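Local coordinates for protein CT_858 (Chlamydia trachomatis, PDB 3DOR) that probably acts as a secreted serine-type endopeptidase and forms a dimer in its mature state, at residues V20-L32 against T513-N527. Sequence-based numbering, arbitrary orientation.
Sequences VKYAPKTWKEQYL and TGSLAVREHGAFIEN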
loop_
_atom_site.group_PDB
_atom_site.type_symbol
_atom_site.label_atom_id
_atom_site.label_comp_id
_atom_site.label_asym_id
_atom_site.label_seq_id
_atom_site.Cartn_x
_atom_site.Cartn_y
_atom_site.Cartn_z
ATOM N N VAL B 20 -6.631 -16.297 -10.414
ATOM C CA VAL B 20 -5.640 -15.458 -11.061
ATOM C C VAL B 20 -4.334 -15.276 -10.292
ATOM O O VAL B 20 -3.277 -15.102 -10.900
ATOM C CB VAL B 20 -6.259 -14.074 -11.376
ATOM C CG1 VAL B 20 -5.192 -13.101 -11.817
ATOM C CG2 VAL B 20 -7.307 -14.229 -12.465
ATOM N N LYS B 21 -4.399 -15.322 -8.967
ATOM C CA LYS B 21 -3.199 -15.131 -8.162
ATOM C C LYS B 21 -3.043 -16.026 -6.930
ATOM O O LYS B 21 -2.518 -15.583 -5.911
ATOM C CB LYS B 21 -3.112 -13.671 -7.711
ATOM C CG LYS B 21 -2.248 -12.794 -8.577
ATOM C CD LYS B 21 -0.804 -13.252 -8.559
ATOM C CE LYS B 21 0.144 -12.064 -8.618
ATOM N NZ LYS B 21 0.148 -11.287 -7.326
ATOM N N TYR B 22 -3.505 -17.269 -6.997
ATOM C CA TYR B 22 -3.345 -18.157 -5.851
ATOM C C TYR B 22 -2.594 -19.388 -6.322
ATOM O O TYR B 22 -3.187 -20.354 -6.812
ATOM C CB TYR B 22 -4.695 -18.543 -5.266
ATOM C CG TYR B 22 -4.562 -19.322 -3.981
ATOM C CD1 TYR B 22 -4.087 -18.713 -2.817
ATOM C CD2 TYR B 22 -4.864 -20.679 -3.939
ATOM C CE1 TYR B 22 -3.914 -19.443 -1.645
ATOM C CE2 TYR B 22 -4.695 -21.416 -2.782
ATOM C CZ TYR B 22 -4.217 -20.799 -1.639
ATOM O OH TYR B 22 -3.998 -21.555 -0.513
ATOM N N ALA B 23 -1.274 -19.336 -6.176
ATOM C CA ALA B 23 -0.392 -20.408 -6.622
ATOM C C ALA B 23 -0.657 -21.803 -6.081
ATOM O O ALA B 23 -0.526 -22.777 -6.809
ATOM C CB ALA B 23 1.064 -20.023 -6.361
ATOM N N PRO B 24 -1.017 -21.926 -4.797
ATOM C CA PRO B 24 -1.267 -23.272 -4.261
ATOM C C PRO B 24 -2.578 -23.955 -4.639
ATOM O O PRO B 24 -2.899 -25.021 -4.112
ATOM C CB PRO B 24 -1.119 -23.085 -2.748
ATOM C CG PRO B 24 -1.420 -21.661 -2.534
ATOM C CD PRO B 24 -0.876 -20.930 -3.722
ATOM N N LYS B 25 -3.322 -23.351 -5.560
ATOM C CA LYS B 25 -4.601 -23.904 -6.009
ATOM C C LYS B 25 -4.512 -25.390 -6.401
ATOM O O LYS B 25 -5.251 -26.226 -5.878
ATOM C CB LYS B 25 -5.135 -23.069 -7.186
ATOM C CG LYS B 25 -6.381 -23.610 -7.869
ATOM C CD LYS B 25 -7.089 -22.504 -8.654
ATOM C CE LYS B 25 -7.675 -23.009 -9.974
ATOM N NZ LYS B 25 -8.606 -24.159 -9.835
ATOM N N THR B 26 -3.604 -25.716 -7.309
ATOM C CA THR B 26 -3.446 -27.093 -7.751
ATOM C C THR B 26 -3.084 -28.024 -6.591
ATOM O O THR B 26 -3.467 -29.191 -6.570
ATOM C CB THR B 26 -2.357 -27.188 -8.826
ATOM O OG1 THR B 26 -2.575 -26.166 -9.807
ATOM C CG2 THR B 26 -2.403 -28.546 -9.516
ATOM N N TRP B 27 -2.339 -27.501 -5.628
ATOM C CA TRP B 27 -1.931 -28.287 -4.474
ATOM C C TRP B 27 -3.106 -28.584 -3.542
ATOM O O TRP B 27 -3.231 -29.694 -3.028
ATOM C CB TRP B 27 -0.825 -27.551 -3.709
ATOM C CG TRP B 27 -0.591 -28.082 -2.344
ATOM C CD1 TRP B 27 -1.113 -27.607 -1.179
ATOM C CD2 TRP B 27 0.203 -29.219 -1.996
ATOM N NE1 TRP B 27 -0.691 -28.377 -0.122
ATOM C CE2 TRP B 27 0.119 -29.375 -0.595
ATOM C CE3 TRP B 27 0.982 -30.123 -2.733
ATOM C CZ2 TRP B 27 0.781 -30.400 0.087
ATOM C CZ3 TRP B 27 1.642 -31.145 -2.051
ATOM C CH2 TRP B 27 1.535 -31.271 -0.653
ATOM N N LYS B 28 -3.963 -27.593 -3.325
ATOM C CA LYS B 28 -5.121 -27.763 -2.455
ATOM C C LYS B 28 -6.122 -28.775 -3.023
ATOM O O LYS B 28 -6.746 -29.542 -2.282
ATOM C CB LYS B 28 -5.802 -26.411 -2.244
ATOM C CG LYS B 28 -4.860 -25.333 -1.687
ATOM C CD LYS B 28 -4.302 -25.722 -0.312
ATOM C CE LYS B 28 -3.375 -24.645 0.241
ATOM N NZ LYS B 28 -2.925 -24.961 1.627
ATOM N N GLU B 29 -6.282 -28.771 -4.341
ATOM C CA GLU B 29 -7.207 -29.698 -4.976
ATOM C C GLU B 29 -6.729 -31.118 -4.711
ATOM O O GLU B 29 -7.526 -32.004 -4.425
ATOM C CB GLU B 29 -7.278 -29.426 -6.487
ATOM C CG GLU B 29 -7.626 -27.978 -6.787
ATOM C CD GLU B 29 -7.517 -27.602 -8.253
ATOM O OE1 GLU B 29 -6.512 -27.957 -8.902
ATOM O OE2 GLU B 29 -8.440 -26.924 -8.750
ATOM N N GLN B 30 -5.419 -31.328 -4.766
ATOM C CA GLN B 30 -4.893 -32.660 -4.540
ATOM C C GLN B 30 -4.681 -33.015 -3.074
ATOM O O GLN B 30 -4.943 -34.144 -2.669
ATOM C CB GLN B 30 -3.582 -32.848 -5.294
ATOM C CG GLN B 30 -3.078 -34.273 -5.232
ATOM C CD GLN B 30 -1.816 -34.487 -6.040
ATOM O OE1 GLN B 30 -0.703 -34.326 -5.533
ATOM N NE2 GLN B 30 -1.982 -34.847 -7.313
ATOM N N TYR B 31 -4.203 -32.061 -2.280
ATOM C CA TYR B 31 -3.941 -32.312 -0.869
ATOM C C TYR B 31 -5.215 -32.355 -0.032
ATOM O O TYR B 31 -5.314 -33.128 0.921
ATOM C CB TYR B 31 -2.990 -31.242 -0.317
ATOM C CG TYR B 31 -2.727 -31.350 1.170
ATOM C CD1 TYR B 31 -1.979 -32.406 1.704
ATOM C CD2 TYR B 31 -3.236 -30.399 2.044
ATOM C CE1 TYR B 31 -1.748 -32.498 3.086
ATOM C CE2 TYR B 31 -3.016 -30.481 3.402
ATOM C CZ TYR B 31 -2.273 -31.530 3.920
ATOM O OH TYR B 31 -2.092 -31.585 5.281
ATOM N N LEU B 32 -6.187 -31.528 -0.399
ATOM C CA LEU B 32 -7.459 -31.457 0.317
ATOM C C LEU B 32 -8.657 -32.018 -0.459
ATOM O O LEU B 32 -9.704 -32.272 0.130
ATOM C CB LEU B 32 -7.782 -30.006 0.669
ATOM C CG LEU B 32 -6.764 -29.166 1.441
ATOM C CD1 LEU B 32 -7.306 -27.755 1.577
ATOM C CD2 LEU B 32 -6.514 -29.773 2.816
ATOM N N THR B 513 -1.489 -16.443 -1.240
ATOM C CA THR B 513 -0.169 -17.014 -1.507
ATOM C C THR B 513 0.148 -16.992 -2.993
ATOM O O THR B 513 -0.600 -17.548 -3.801
ATOM C CB THR B 513 -0.124 -18.450 -0.973
ATOM O OG1 THR B 513 -0.527 -18.428 0.400
ATOM C CG2 THR B 513 1.286 -19.050 -1.088
ATOM N N GLY B 514 1.265 -16.357 -3.344
ATOM C CA GLY B 514 1.647 -16.232 -4.739
ATOM C C GLY B 514 2.658 -17.210 -5.300
ATOM O O GLY B 514 3.099 -17.049 -6.443
ATOM N N SER B 515 3.034 -18.221 -4.524
ATOM C CA SER B 515 3.995 -19.202 -5.014
ATOM C C SER B 515 3.961 -20.491 -4.209
ATOM O O SER B 515 3.351 -20.554 -3.144
ATOM C CB SER B 515 5.407 -18.635 -4.933
ATOM O OG SER B 515 5.821 -18.602 -3.580
ATOM N N LEU B 516 4.605 -21.521 -4.745
ATOM C CA LEU B 516 4.718 -22.804 -4.062
ATOM C C LEU B 516 6.195 -23.159 -4.035
ATOM O O LEU B 516 6.805 -23.382 -5.078
ATOM C CB LEU B 516 3.964 -23.915 -4.795
ATOM C CG LEU B 516 2.492 -24.158 -4.483
ATOM C CD1 LEU B 516 2.034 -25.390 -5.258
ATOM C CD2 LEU B 516 2.286 -24.366 -2.982
ATOM N N ALA B 517 6.775 -23.191 -2.845
ATOM C CA ALA B 517 8.180 -23.542 -2.717
ATOM C C ALA B 517 8.351 -25.040 -2.929
ATOM O O ALA B 517 7.479 -25.838 -2.553
ATOM C CB ALA B 517 8.686 -23.159 -1.344
ATOM N N VAL B 518 9.477 -25.410 -3.532
ATOM C CA VAL B 518 9.808 -26.803 -3.786
ATOM C C VAL B 518 11.213 -27.065 -3.250
ATOM O O VAL B 518 12.144 -26.345 -3.595
ATOM C CB VAL B 518 9.816 -27.122 -5.292
ATOM C CG1 VAL B 518 10.070 -28.605 -5.493
ATOM C CG2 VAL B 518 8.493 -26.714 -5.930
ATOM N N ARG B 519 11.368 -28.089 -2.413
ATOM C CA ARG B 519 12.677 -28.428 -1.854
ATOM C C ARG B 519 13.536 -29.093 -2.943
ATOM O O ARG B 519 13.004 -29.588 -3.934
ATOM C CB ARG B 519 12.501 -29.367 -0.653
ATOM C CG ARG B 519 11.709 -28.732 0.503
ATOM C CD ARG B 519 11.265 -29.753 1.543
ATOM N NE ARG B 519 12.380 -30.406 2.225
ATOM C CZ ARG B 519 12.240 -31.194 3.286
ATOM N NH1 ARG B 519 11.034 -31.427 3.791
ATOM N NH2 ARG B 519 13.304 -31.747 3.852
ATOM N N GLU B 520 14.856 -29.093 -2.764
ATOM C CA GLU B 520 15.774 -29.689 -3.742
ATOM C C GLU B 520 15.294 -31.009 -4.331
ATOM O O GLU B 520 15.397 -31.225 -5.533
ATOM C CB GLU B 520 17.154 -29.933 -3.125
ATOM C CG GLU B 520 17.979 -28.691 -2.865
ATOM C CD GLU B 520 19.405 -29.029 -2.454
ATOM O OE1 GLU B 520 20.154 -29.554 -3.314
ATOM O OE2 GLU B 520 19.766 -28.780 -1.277
ATOM N N HIS B 521 14.782 -31.891 -3.483
ATOM C CA HIS B 521 14.319 -33.193 -3.937
ATOM C C HIS B 521 12.882 -33.278 -4.449
ATOM O O HIS B 521 12.392 -34.371 -4.724
ATOM C CB HIS B 521 14.557 -34.224 -2.835
ATOM C CG HIS B 521 16.007 -34.417 -2.514
ATOM N ND1 HIS B 521 16.497 -34.418 -1.227
ATOM C CD2 HIS B 521 17.080 -34.578 -3.328
ATOM C CE1 HIS B 521 17.810 -34.568 -1.258
ATOM N NE2 HIS B 521 18.187 -34.667 -2.520
ATOM N N GLY B 522 12.202 -32.140 -4.576
ATOM C CA GLY B 522 10.848 -32.162 -5.113
ATOM C C GLY B 522 9.634 -32.022 -4.211
ATOM O O GLY B 522 8.538 -31.742 -4.702
ATOM N N ALA B 523 9.791 -32.219 -2.907
ATOM C CA ALA B 523 8.650 -32.090 -2.006
ATOM C C ALA B 523 8.272 -30.623 -1.811
ATOM O O ALA B 523 9.144 -29.751 -1.804
ATOM C CB ALA B 523 8.973 -32.730 -0.653
ATOM N N PHE B 524 6.976 -30.355 -1.670
ATOM C CA PHE B 524 6.501 -28.998 -1.430
ATOM C C PHE B 524 6.555 -28.743 0.082
ATOM O O PHE B 524 6.768 -29.677 0.865
ATOM C CB PHE B 524 5.053 -28.822 -1.907
ATOM C CG PHE B 524 4.876 -28.946 -3.402
ATOM C CD1 PHE B 524 4.673 -30.192 -3.998
ATOM C CD2 PHE B 524 4.908 -27.818 -4.210
ATOM C CE1 PHE B 524 4.505 -30.306 -5.386
ATOM C CE2 PHE B 524 4.743 -27.919 -5.597
ATOM C CZ PHE B 524 4.540 -29.165 -6.188
ATOM N N ILE B 525 6.350 -27.491 0.486
ATOM C CA ILE B 525 6.375 -27.128 1.898
ATOM C C ILE B 525 4.963 -26.879 2.418
ATOM O O ILE B 525 4.667 -27.171 3.573
ATOM C CB ILE B 525 7.230 -25.846 2.141
ATOM C CG1 ILE B 525 8.657 -26.074 1.647
ATOM C CG2 ILE B 525 7.266 -25.492 3.637
ATOM C CD1 ILE B 525 9.326 -27.246 2.311
ATOM N N GLU B 526 4.099 -26.342 1.557
ATOM C CA GLU B 526 2.709 -26.036 1.914
ATOM C C GLU B 526 2.052 -27.188 2.674
ATOM O O GLU B 526 2.072 -28.322 2.203
ATOM C CB GLU B 526 1.901 -25.732 0.641
ATOM C CG GLU B 526 0.504 -25.174 0.888
ATOM C CD GLU B 526 0.519 -23.828 1.595
ATOM O OE1 GLU B 526 1.573 -23.160 1.585
ATOM O OE2 GLU B 526 -0.532 -23.426 2.150
ATOM N N ASN B 527 1.491 -26.891 3.846
ATOM C CA ASN B 527 0.816 -27.887 4.686
ATOM C C ASN B 527 1.699 -28.953 5.323
ATOM O O ASN B 527 1.619 -29.189 6.529
ATOM C CB ASN B 527 -0.284 -28.604 3.888
ATOM C CG ASN B 527 -1.428 -27.690 3.540
ATOM O OD1 ASN B 527 -2.122 -27.180 4.423
ATOM N ND2 ASN B 527 -1.630 -27.462 2.247
#
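Trp27 lies with one face of its indole against Glu526 and Phe524. Glu526 CB sits 4.1 Å from the centroid of the five-membered ring and 25° off its normal, a CH-pi contact, while the Phe524 ring meets the six-membered ring obliquely, with planes at 45°. With CG anti to the backbone N (chi1 165°), the indole extends toward the 513-527 segment; on its opposite face lies CB of Tyr31, one helical turn on. Lys28 NZ bonds to the anti lone pair of Glu526 OE2 at 2.9 Å, a salt bridge, and donates also to the Asn70 carbonyl, so at least two acceptors hold the ammonium of this buried lysine. Tyr31 meets Asn527 through its ring, CE2 lying 3.4 Å from Asn527 CB. In the fold, the short helix 25-32, second in the chain, with Pro24 as its N-cap residue, packs against the end of strand 507-518 and the following loop, the strand and loop belonging to the S41 peptidase family region. Packing is tight at the strand: Ala23 CB lies 3.2 Å from Ser515 N, and Pro24 CB meets Leu516 CD2 at 3.6 Å. Beside them, Ala23 N donates to Thr513 O over 3.0 Å, bent to 142° at the hydrogen. Tyr22 OH and Thr513 OG1 share Asp71 OD2, which ties both segments to one carboxylate. Toward solvent the contact thins out at the type I turn from Arg519 to Gly522; at its base Phe524, only partly exposed, also packs on Leu206 of the second subunit.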